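Long-range contacts in phthiocerol synthesis polyketide synthase type I PpsC (Mycobacterium tuberculosis, PDB 7AHB), which probably selects the extender unit, through the acyltransferase domain described here, and loads it onto the carrier protein during synthesis of phthiocerol lipids: residues E80-Q88 and P153-A161; L170-E180 and F229-H240. One frame throughout, in Å; residues are numbered along the deposited sequence. Where two conformers were deposited one is given.

Contact 1 (E80-Q88 and P153-A161); sequences ELEPEFVAQ and PAQGLRVTA
Leu-157 keeps CG beside its backbone N (chi1 -53°), which aims both methyls at Phe-85, while Gln-88 bends at chi2 (-140°) and lays its amide against the turn holding Ala-154 and Arg-158. Both lie in the packing of helix 72-89 on helix 153-167 in the acyltransferase fold. In these segments the axes approach to 10.3 Å and cross at -32°, running in the same general direction. Leu-157 CD1 makes a CH-pi contact over one face of the Phe-85 ring, 4.0 Å from its centroid, and its CD2 meets Phe-85 CE1 at 3.5 Å. A branched leucine suits this place because its two methyls reach different parts of the ring, and CD1 also touches Glu-84 CB. Phe-91 stacks edge-to-face with the same ring. Toward the start of helix 153-167, Leu-81 CD2 packs on Pro-153 CB at 4.1 Å. Gln-88, modelled in two conformers, is in one of them a knob set among Ala-154, Leu-157, Arg-158 and Ala-161. Glutamine suits the place because its amide both donates and accepts. NE2 donates to Glu-84 OE2 (2.7 Å), almost in the amide plane, and to Ala-154 O (3.1 Å), which takes Arg-158 N from the opposite face. Arg-158 NH2 is bound to Glu-254 O, while in the same Gln-88 conformer a water accepts from Arg-158 NH1 and donates to Gln-88 OE1 at 2.7 Å.

Contact 2 (L170-E180 and F229-H240); sequences LSGQGTMALLE and FATRVNIEVAPH
Thr-175 donates its hydroxyl OG1 to Ile-235 O at 2.8 Å, and the same oxygen sits over the centre of one face of the Arg-232 guanidinium. OG1 lies anti to the backbone N (chi1 -170°), a torsion that brings it to both. Arg-232, extended as far as NE, grips Glu-236 end-on, NH1 to OE2 at 3.1 Å and NH2 to OE1 at 3.0 Å. This salt bridge probably balances the arginine's charge, and a water links Glu-236 OE1 to Gly-174 O.

Backbone bonds continue in both directions. Leu-178 and Thr-231 form an antiparallel hydrogen-bonded pair, Leu-178 N to Thr-231 O measuring 2.7 Å, flanked by the non-hydrogen-bonded pairs Ala-177 with Arg-232 and Leu-179 with Ala-230. Gly-172 N reaches Glu-236 O at 2.7 Å from a type II turn, whose third position, with phi at 88°, suits glycine. Gly-174, having no side chain, admits Ala-238 CB to 3.8 Å from its CA.

Met-176 has the largest share of the packing: CB on Val-233, CG on Ile-235 CG2, and SD against Pro-239 CG at 3.7 Å. The flexible thioether, bent at chi3, sends CE to the edge of the His-240 ring. His-240 NE2 is hydrogen-bonded to Ser-138 OG, consistent with the serine-histidine pair of acyltransferases. Strand 230-232, outermost beside strand 175-179 in the ferredoxin-like antiparallel sheet of the small subdomain, runs on into the loop that leads to His-240.

Overall arrangement
Contact 1 closes along the chain before contact 2 opens, and the next regular element after helix 153-167, one partner of contact 1, is strand 175-179, the inner strand of contact 2. Their centres lie 27 Å apart, with about 11 Å between nearest atoms, so they do not touch. Contact 1 belongs to the helical layer of the large subdomain, built around the parallel sheet containing strand 133-136; contact 2 joins two neighbouring strands of the antiparallel sheet and the loops adjoining them. Ser-138, in a probable nucleophile elbow, falls between the two segments of contact 1 in sequence, whereas its partner His-240 ends contact 2. As in other acyltransferases, the probable active site lies between the two subdomains.

Contact 1 (E80-Q88 and P153-A161)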
loop_
_atom_site.group_PDB
_atom_site.type_symbol
_atom_site.label_atom_id
_atom_site.label_comp_id
_atom_site.label_asym_id
_atom_site.label_seq_id
_atom_site.Cartn_x
_atom_site.Cartn_y
_atom_site.Cartn_z
ATOM N N GLU A 80 -4.332 20.748 3.192
ATOM C CA GLU A 80 -5.685 20.540 2.681
ATOM C C GLU A 80 -6.363 19.357 3.364
ATOM O O GLU A 80 -7.574 19.380 3.614
ATOM C CB GLU A 80 -5.636 20.344 1.163
ATOM C CG GLU A 80 -5.411 21.657 0.433
ATOM C CD GLU A 80 -4.650 21.505 -0.910
ATOM O OE1 GLU A 80 -4.124 22.543 -1.399
ATOM O OE2 GLU A 80 -4.579 20.389 -1.490
ATOM N N LEU A 81 -5.593 18.322 3.699
ATOM C CA LEU A 81 -6.175 17.176 4.394
ATOM C C LEU A 81 -6.490 17.479 5.853
ATOM O O LEU A 81 -7.455 16.929 6.410
ATOM C CB LEU A 81 -5.224 15.983 4.336
ATOM C CG LEU A 81 -5.010 15.344 2.970
ATOM C CD1 LEU A 81 -3.770 14.494 3.000
ATOM C CD2 LEU A 81 -6.237 14.541 2.587
ATOM N N GLU A 82 -5.704 18.361 6.475
ATOM C CA GLU A 82 -5.749 18.499 7.929
ATOM C C GLU A 82 -7.148 18.729 8.479
ATOM O O GLU A 82 -7.502 18.078 9.480
ATOM C CB GLU A 82 -4.782 19.616 8.353
ATOM C CG GLU A 82 -4.615 19.826 9.826
ATOM C CD GLU A 82 -3.936 18.655 10.519
ATOM O OE1 GLU A 82 -3.242 17.861 9.856
ATOM O OE2 GLU A 82 -4.112 18.550 11.744
ATOM N N PRO A 83 -7.992 19.587 7.894
ATOM C CA PRO A 83 -9.328 19.779 8.486
ATOM C C PRO A 83 -10.135 18.492 8.572
ATOM O O PRO A 83 -10.803 18.235 9.585
ATOM C CB PRO A 83 -9.995 20.815 7.557
ATOM C CG PRO A 83 -8.855 21.522 6.924
ATOM C CD PRO A 83 -7.769 20.473 6.740
ATOM N N GLU A 84 -10.127 17.681 7.515
ATOM C CA GLU A 84 -10.868 16.429 7.576
ATOM C C GLU A 84 -10.268 15.476 8.601
ATOM O O GLU A 84 -11.003 14.878 9.390
ATOM C CB GLU A 84 -10.930 15.794 6.190
ATOM C CG GLU A 84 -12.154 16.214 5.401
ATOM C CD GLU A 84 -13.464 15.767 6.067
ATOM O OE1 GLU A 84 -14.148 16.609 6.663
ATOM O OE2 GLU A 84 -13.783 14.566 6.027
ATOM N N PHE A 85 -8.938 15.369 8.652
ATOM C CA PHE A 85 -8.302 14.531 9.669
ATOM C C PHE A 85 -8.726 14.931 11.074
ATOM O O PHE A 85 -9.088 14.080 11.902
ATOM C CB PHE A 85 -6.784 14.630 9.579
ATOM C CG PHE A 85 -6.162 13.630 8.657
ATOM C CD1 PHE A 85 -6.657 12.343 8.560
ATOM C CD2 PHE A 85 -5.099 13.982 7.871
ATOM C CE1 PHE A 85 -6.093 11.442 7.704
ATOM C CE2 PHE A 85 -4.538 13.080 7.014
ATOM C CZ PHE A 85 -5.023 11.815 6.937
ATOM N N VAL A 86 -8.633 16.229 11.381
ATOM C CA VAL A 86 -8.993 16.701 12.715
ATOM C C VAL A 86 -10.405 16.242 13.064
ATOM O O VAL A 86 -10.662 15.704 14.151
ATOM C CB VAL A 86 -8.834 18.232 12.797
ATOM C CG1 VAL A 86 -9.565 18.803 13.993
ATOM C CG2 VAL A 86 -7.345 18.576 12.864
ATOM N N ALA A 87 -11.330 16.400 12.133
ATOM C CA ALA A 87 -12.726 16.074 12.398
ATOM C C ALA A 87 -13.081 14.615 12.116
ATOM O O ALA A 87 -14.044 14.110 12.700
ATOM C CB ALA A 87 -13.649 17.014 11.586
ATOM N N GLN A 88 -12.347 13.936 11.231
ATOM C CA GLN A 88 -12.595 12.532 10.927
ATOM C C GLN A 88 -11.710 11.577 11.724
ATOM O O GLN A 88 -11.927 10.360 11.674
ATOM C CB GLN A 88 -12.372 12.254 9.441
ATOM C CG GLN A 88 -13.569 12.496 8.529
ATOM C CD GLN A 88 -13.706 11.433 7.448
ATOM O OE1 GLN A 88 -13.637 10.235 7.740
ATOM N NE2 GLN A 88 -13.904 11.868 6.186
ATOM N N PRO A 153 -10.552 12.436 -1.595
ATOM C CA PRO A 153 -9.704 12.301 -0.392
ATOM C C PRO A 153 -10.519 12.151 0.883
ATOM O O PRO A 153 -10.141 11.388 1.785
ATOM C CB PRO A 153 -8.867 13.595 -0.405
ATOM C CG PRO A 153 -8.800 13.947 -1.903
ATOM C CD PRO A 153 -10.138 13.572 -2.451
ATOM N N ALA A 154 -11.614 12.901 1.008
ATOM C CA ALA A 154 -12.458 12.769 2.191
ATOM C C ALA A 154 -12.992 11.346 2.324
ATOM O O ALA A 154 -13.015 10.777 3.423
ATOM C CB ALA A 154 -13.612 13.769 2.127
ATOM N N GLN A 155 -13.413 10.751 1.214
ATOM C CA GLN A 155 -13.933 9.391 1.251
ATOM C C GLN A 155 -12.835 8.397 1.595
ATOM O O GLN A 155 -13.085 7.410 2.296
ATOM C CB GLN A 155 -14.567 9.035 -0.095
ATOM C CG GLN A 155 -15.937 9.670 -0.328
ATOM C CD GLN A 155 -16.493 9.377 -1.694
ATOM O OE1 GLN A 155 -15.748 9.296 -2.678
ATOM N NE2 GLN A 155 -17.818 9.244 -1.778
ATOM N N GLY A 156 -11.618 8.636 1.107
ATOM C CA GLY A 156 -10.506 7.775 1.472
ATOM C C GLY A 156 -10.224 7.775 2.960
ATOM O O GLY A 156 -9.946 6.717 3.555
ATOM N N LEU A 157 -10.251 8.965 3.581
ATOM C CA LEU A 157 -10.086 9.025 5.027
ATOM C C LEU A 157 -11.209 8.266 5.728
ATOM O O LEU A 157 -10.975 7.535 6.701
ATOM C CB LEU A 157 -10.048 10.475 5.504
ATOM C CG LEU A 157 -9.080 11.435 4.858
ATOM C CD1 LEU A 157 -8.987 12.737 5.667
ATOM C CD2 LEU A 157 -7.749 10.840 4.642
ATOM N N ARG A 158 -12.442 8.442 5.247
ATOM C CA ARG A 158 -13.594 7.796 5.859
ATOM C C ARG A 158 -13.434 6.285 5.858
ATOM O O ARG A 158 -13.596 5.637 6.897
ATOM C CB ARG A 158 -14.873 8.217 5.126
ATOM C CG ARG A 158 -16.116 7.449 5.537
ATOM C CD ARG A 158 -16.428 7.643 6.972
ATOM N NE ARG A 158 -17.647 6.949 7.391
ATOM C CZ ARG A 158 -18.045 6.837 8.658
ATOM N NH1 ARG A 158 -17.332 7.384 9.621
ATOM N NH2 ARG A 158 -19.157 6.174 8.965
ATOM N N VAL A 159 -13.130 5.697 4.697
ATOM C CA VAL A 159 -12.930 4.252 4.636
ATOM C C VAL A 159 -11.835 3.839 5.607
ATOM O O VAL A 159 -11.951 2.834 6.318
ATOM C CB VAL A 159 -12.584 3.799 3.203
ATOM C CG1 VAL A 159 -12.217 2.339 3.209
ATOM C CG2 VAL A 159 -13.745 4.082 2.255
ATOM N N THR A 160 -10.724 4.582 5.600
ATOM C CA THR A 160 -9.601 4.257 6.470
ATOM C C THR A 160 -9.990 4.353 7.933
ATOM O O THR A 160 -9.658 3.458 8.719
ATOM C CB THR A 160 -8.426 5.177 6.164
ATOM O OG1 THR A 160 -8.112 5.056 4.770
ATOM C CG2 THR A 160 -7.223 4.808 6.958
ATOM N N ALA A 161 -10.748 5.393 8.295
ATOM C CA ALA A 161 -11.167 5.594 9.680
ATOM C C ALA A 161 -12.067 4.467 10.164
ATOM O O ALA A 161 -11.880 3.940 11.269
ATOM C CB ALA A 161 -11.898 6.924 9.818
HETATM O O HOH W 1 -15.073 9.175 9.816
#

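Contact 2 (L170-E180 and F229-H240)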
loop_
_atom_site.group_PDB
_atom_site.type_symbol
_atom_site.label_atom_id
_atom_site.label_comp_id
_atom_site.label_asym_id
_atom_site.label_seq_id
_atom_site.Cartn_x
_atom_site.Cartn_y
_atom_site.Cartn_z
ATOM N N LEU A 170 -8.682 -5.746 17.724
ATOM C CA LEU A 170 -7.979 -6.990 17.444
ATOM C C LEU A 170 -6.470 -6.899 17.636
ATOM O O LEU A 170 -5.793 -7.942 17.615
ATOM C CB LEU A 170 -8.261 -7.432 16.006
ATOM C CG LEU A 170 -9.737 -7.717 15.733
ATOM C CD1 LEU A 170 -9.991 -8.023 14.244
ATOM C CD2 LEU A 170 -10.173 -8.878 16.617
ATOM N N SER A 171 -5.940 -5.699 17.858
ATOM C CA SER A 171 -4.507 -5.492 18.022
ATOM C C SER A 171 -3.878 -6.539 18.939
ATOM O O SER A 171 -4.312 -6.740 20.084
ATOM C CB SER A 171 -4.235 -4.090 18.586
ATOM O OG SER A 171 -4.421 -3.110 17.569
ATOM N N GLY A 172 -2.828 -7.184 18.426
ATOM C CA GLY A 172 -2.122 -8.199 19.174
ATOM C C GLY A 172 -2.676 -9.598 19.038
ATOM O O GLY A 172 -2.107 -10.532 19.617
ATOM N N GLN A 173 -3.763 -9.784 18.293
ATOM C CA GLN A 173 -4.350 -11.102 18.094
ATOM C C GLN A 173 -4.008 -11.683 16.731
ATOM O O GLN A 173 -4.466 -12.786 16.398
ATOM C CB GLN A 173 -5.872 -11.045 18.234
ATOM C CG GLN A 173 -6.371 -10.389 19.471
ATOM C CD GLN A 173 -7.682 -10.989 19.921
ATOM O OE1 GLN A 173 -8.740 -10.362 19.804
ATOM N NE2 GLN A 173 -7.618 -12.206 20.474
ATOM N N GLY A 174 -3.265 -10.944 15.915
ATOM C CA GLY A 174 -2.846 -11.474 14.634
ATOM C C GLY A 174 -1.584 -10.786 14.177
ATOM O O GLY A 174 -1.186 -9.750 14.718
ATOM N N THR A 175 -0.945 -11.385 13.178
ATOM C CA THR A 175 0.202 -10.763 12.530
ATOM C C THR A 175 0.360 -11.438 11.176
ATOM O O THR A 175 -0.475 -12.255 10.770
ATOM C CB THR A 175 1.463 -10.840 13.403
ATOM O OG1 THR A 175 2.484 -10.013 12.825
ATOM C CG2 THR A 175 1.958 -12.260 13.538
ATOM N N MET A 176 1.422 -11.086 10.464
ATOM C CA MET A 176 1.695 -11.695 9.171
ATOM C C MET A 176 3.186 -11.954 9.078
ATOM O O MET A 176 3.969 -11.452 9.886
ATOM C CB MET A 176 1.241 -10.810 8.014
ATOM C CG MET A 176 -0.172 -10.312 8.147
ATOM S SD MET A 176 -0.605 -9.235 6.700
ATOM C CE MET A 176 -1.049 -10.383 5.559
ATOM N N ALA A 177 3.577 -12.736 8.074
ATOM C CA ALA A 177 4.977 -13.091 7.885
ATOM C C ALA A 177 5.269 -13.198 6.398
ATOM O O ALA A 177 4.468 -13.759 5.646
ATOM C CB ALA A 177 5.320 -14.408 8.567
ATOM N N LEU A 178 6.422 -12.674 5.993
ATOM C CA LEU A 178 6.889 -12.787 4.617
ATOM C C LEU A 178 7.780 -14.016 4.512
ATOM O O LEU A 178 8.725 -14.166 5.292
ATOM C CB LEU A 178 7.660 -11.535 4.206
ATOM C CG LEU A 178 8.214 -11.472 2.782
ATOM C CD1 LEU A 178 7.137 -11.362 1.744
ATOM C CD2 LEU A 178 9.177 -10.276 2.668
ATOM N N LEU A 179 7.485 -14.889 3.548
ATOM C CA LEU A 179 8.214 -16.141 3.383
ATOM C C LEU A 179 8.843 -16.199 1.995
ATOM O O LEU A 179 8.245 -15.747 1.017
ATOM C CB LEU A 179 7.286 -17.342 3.558
ATOM C CG LEU A 179 6.163 -17.265 4.577
ATOM C CD1 LEU A 179 5.283 -18.521 4.481
ATOM C CD2 LEU A 179 6.733 -17.112 5.977
ATOM N N GLU A 180 10.044 -16.768 1.912
ATOM C CA GLU A 180 10.711 -16.978 0.634
ATOM C C GLU A 180 10.202 -18.285 0.017
ATOM O O GLU A 180 10.941 -19.239 -0.190
ATOM C CB GLU A 180 12.221 -16.996 0.814
ATOM C CG GLU A 180 12.984 -17.103 -0.507
ATOM C CD GLU A 180 14.466 -17.334 -0.322
ATOM O OE1 GLU A 180 14.919 -17.590 0.833
ATOM O OE2 GLU A 180 15.201 -17.295 -1.340
ATOM N N PHE A 229 14.009 -18.682 4.048
ATOM C CA PHE A 229 14.033 -17.365 4.676
ATOM C C PHE A 229 12.615 -16.946 5.042
ATOM O O PHE A 229 11.680 -17.162 4.268
ATOM C CB PHE A 229 14.665 -16.326 3.739
ATOM C CG PHE A 229 16.159 -16.471 3.579
ATOM C CD1 PHE A 229 16.729 -17.689 3.203
ATOM C CD2 PHE A 229 17.000 -15.377 3.806
ATOM C CE1 PHE A 229 18.118 -17.818 3.071
ATOM C CE2 PHE A 229 18.376 -15.495 3.661
ATOM C CZ PHE A 229 18.934 -16.716 3.301
ATOM N N ALA A 230 12.455 -16.319 6.210
ATOM C CA ALA A 230 11.136 -15.875 6.650
ATOM C C ALA A 230 11.278 -14.769 7.683
ATOM O O ALA A 230 12.163 -14.833 8.534
ATOM C CB ALA A 230 10.343 -17.046 7.240
ATOM N N THR A 231 10.395 -13.770 7.602
ATOM C CA THR A 231 10.437 -12.588 8.452
ATOM C C THR A 231 9.026 -12.230 8.912
ATOM O O THR A 231 8.054 -12.422 8.185
ATOM C CB THR A 231 11.050 -11.389 7.692
ATOM O OG1 THR A 231 12.378 -11.725 7.258
ATOM C CG2 THR A 231 11.134 -10.170 8.578
ATOM N N ARG A 232 8.917 -11.681 10.118
ATOM C CA ARG A 232 7.638 -11.167 10.592
ATOM C C ARG A 232 7.349 -9.830 9.924
ATOM O O ARG A 232 8.253 -9.021 9.721
ATOM C CB ARG A 232 7.658 -11.008 12.115
ATOM C CG ARG A 232 6.282 -10.885 12.798
ATOM C CD ARG A 232 6.492 -10.610 14.259
ATOM N NE ARG A 232 5.300 -10.572 15.097
ATOM C CZ ARG A 232 4.520 -9.508 15.215
ATOM N NH1 ARG A 232 4.762 -8.418 14.470
ATOM N NH2 ARG A 232 3.473 -9.549 16.040
ATOM N N VAL A 233 6.094 -9.622 9.539
ATOM C CA VAL A 233 5.636 -8.318 9.073
ATOM C C VAL A 233 5.399 -7.408 10.274
ATOM O O VAL A 233 4.966 -7.861 11.340
ATOM C CB VAL A 233 4.364 -8.476 8.233
ATOM C CG1 VAL A 233 3.827 -7.127 7.817
ATOM C CG2 VAL A 233 4.663 -9.334 6.987
ATOM N N ASN A 234 5.691 -6.115 10.109
ATOM C CA ASN A 234 5.502 -5.141 11.186
ATOM C C ASN A 234 4.028 -4.767 11.242
ATOM O O ASN A 234 3.600 -3.699 10.800
ATOM C CB ASN A 234 6.362 -3.906 10.974
ATOM C CG ASN A 234 6.410 -3.014 12.211
ATOM O OD1 ASN A 234 6.365 -3.494 13.348
ATOM N ND2 ASN A 234 6.491 -1.704 11.988
ATOM N N ILE A 235 3.228 -5.678 11.791
ATOM C CA ILE A 235 1.786 -5.478 11.841
ATOM C C ILE A 235 1.257 -6.316 12.984
ATOM O O ILE A 235 1.805 -7.373 13.292
ATOM C CB ILE A 235 1.116 -5.830 10.486
ATOM C CG1 ILE A 235 -0.326 -5.324 10.459
ATOM C CG2 ILE A 235 1.137 -7.335 10.239
ATOM C CD1 ILE A 235 -1.057 -5.619 9.152
ATOM N N GLU A 236 0.221 -5.810 13.659
ATOM C CA GLU A 236 -0.295 -6.442 14.870
ATOM C C GLU A 236 -1.749 -6.882 14.716
ATOM O O GLU A 236 -2.441 -7.074 15.725
ATOM C CB GLU A 236 -0.125 -5.499 16.073
ATOM C CG GLU A 236 1.309 -4.942 16.222
ATOM C CD GLU A 236 2.376 -6.027 16.315
ATOM O OE1 GLU A 236 2.106 -7.049 16.977
ATOM O OE2 GLU A 236 3.461 -5.874 15.687
ATOM N N VAL A 237 -2.210 -7.065 13.473
ATOM C CA VAL A 237 -3.475 -7.718 13.158
ATOM C C VAL A 237 -3.236 -8.659 11.982
ATOM O O VAL A 237 -2.187 -8.627 11.330
ATOM C CB VAL A 237 -4.597 -6.728 12.810
ATOM C CG1 VAL A 237 -5.141 -6.081 14.109
ATOM C CG2 VAL A 237 -4.129 -5.678 11.827
ATOM N N ALA A 238 -4.269 -9.466 11.686
ATOM C CA ALA A 238 -4.184 -10.496 10.646
ATOM C C ALA A 238 -5.194 -10.204 9.541
ATOM O O ALA A 238 -6.252 -10.845 9.467
ATOM C CB ALA A 238 -4.429 -11.905 11.216
ATOM N N PRO A 239 -4.934 -9.224 8.686
ATOM C CA PRO A 239 -5.842 -8.970 7.568
ATOM C C PRO A 239 -5.680 -10.062 6.525
ATOM O O PRO A 239 -4.771 -10.894 6.595
ATOM C CB PRO A 239 -5.379 -7.623 7.039
ATOM C CG PRO A 239 -3.888 -7.643 7.315
ATOM C CD PRO A 239 -3.764 -8.327 8.652
ATOM N N HIS A 240 -6.579 -10.053 5.543
ATOM C CA HIS A 240 -6.521 -11.012 4.436
ATOM C C HIS A 240 -6.550 -12.445 4.964
ATOM O O HIS A 240 -5.734 -13.291 4.586
ATOM C CB HIS A 240 -5.282 -10.747 3.580
ATOM C CG HIS A 240 -5.076 -9.297 3.282
ATOM N ND1 HIS A 240 -5.992 -8.549 2.570
ATOM C CD2 HIS A 240 -4.103 -8.436 3.661
ATOM C CE1 HIS A 240 -5.585 -7.294 2.520
ATOM N NE2 HIS A 240 -4.425 -7.205 3.142
HETATM O O HOH W 2 0.170 -9.338 17.086
HETATM O O HOH W 3 11.678 -12.451 4.585
#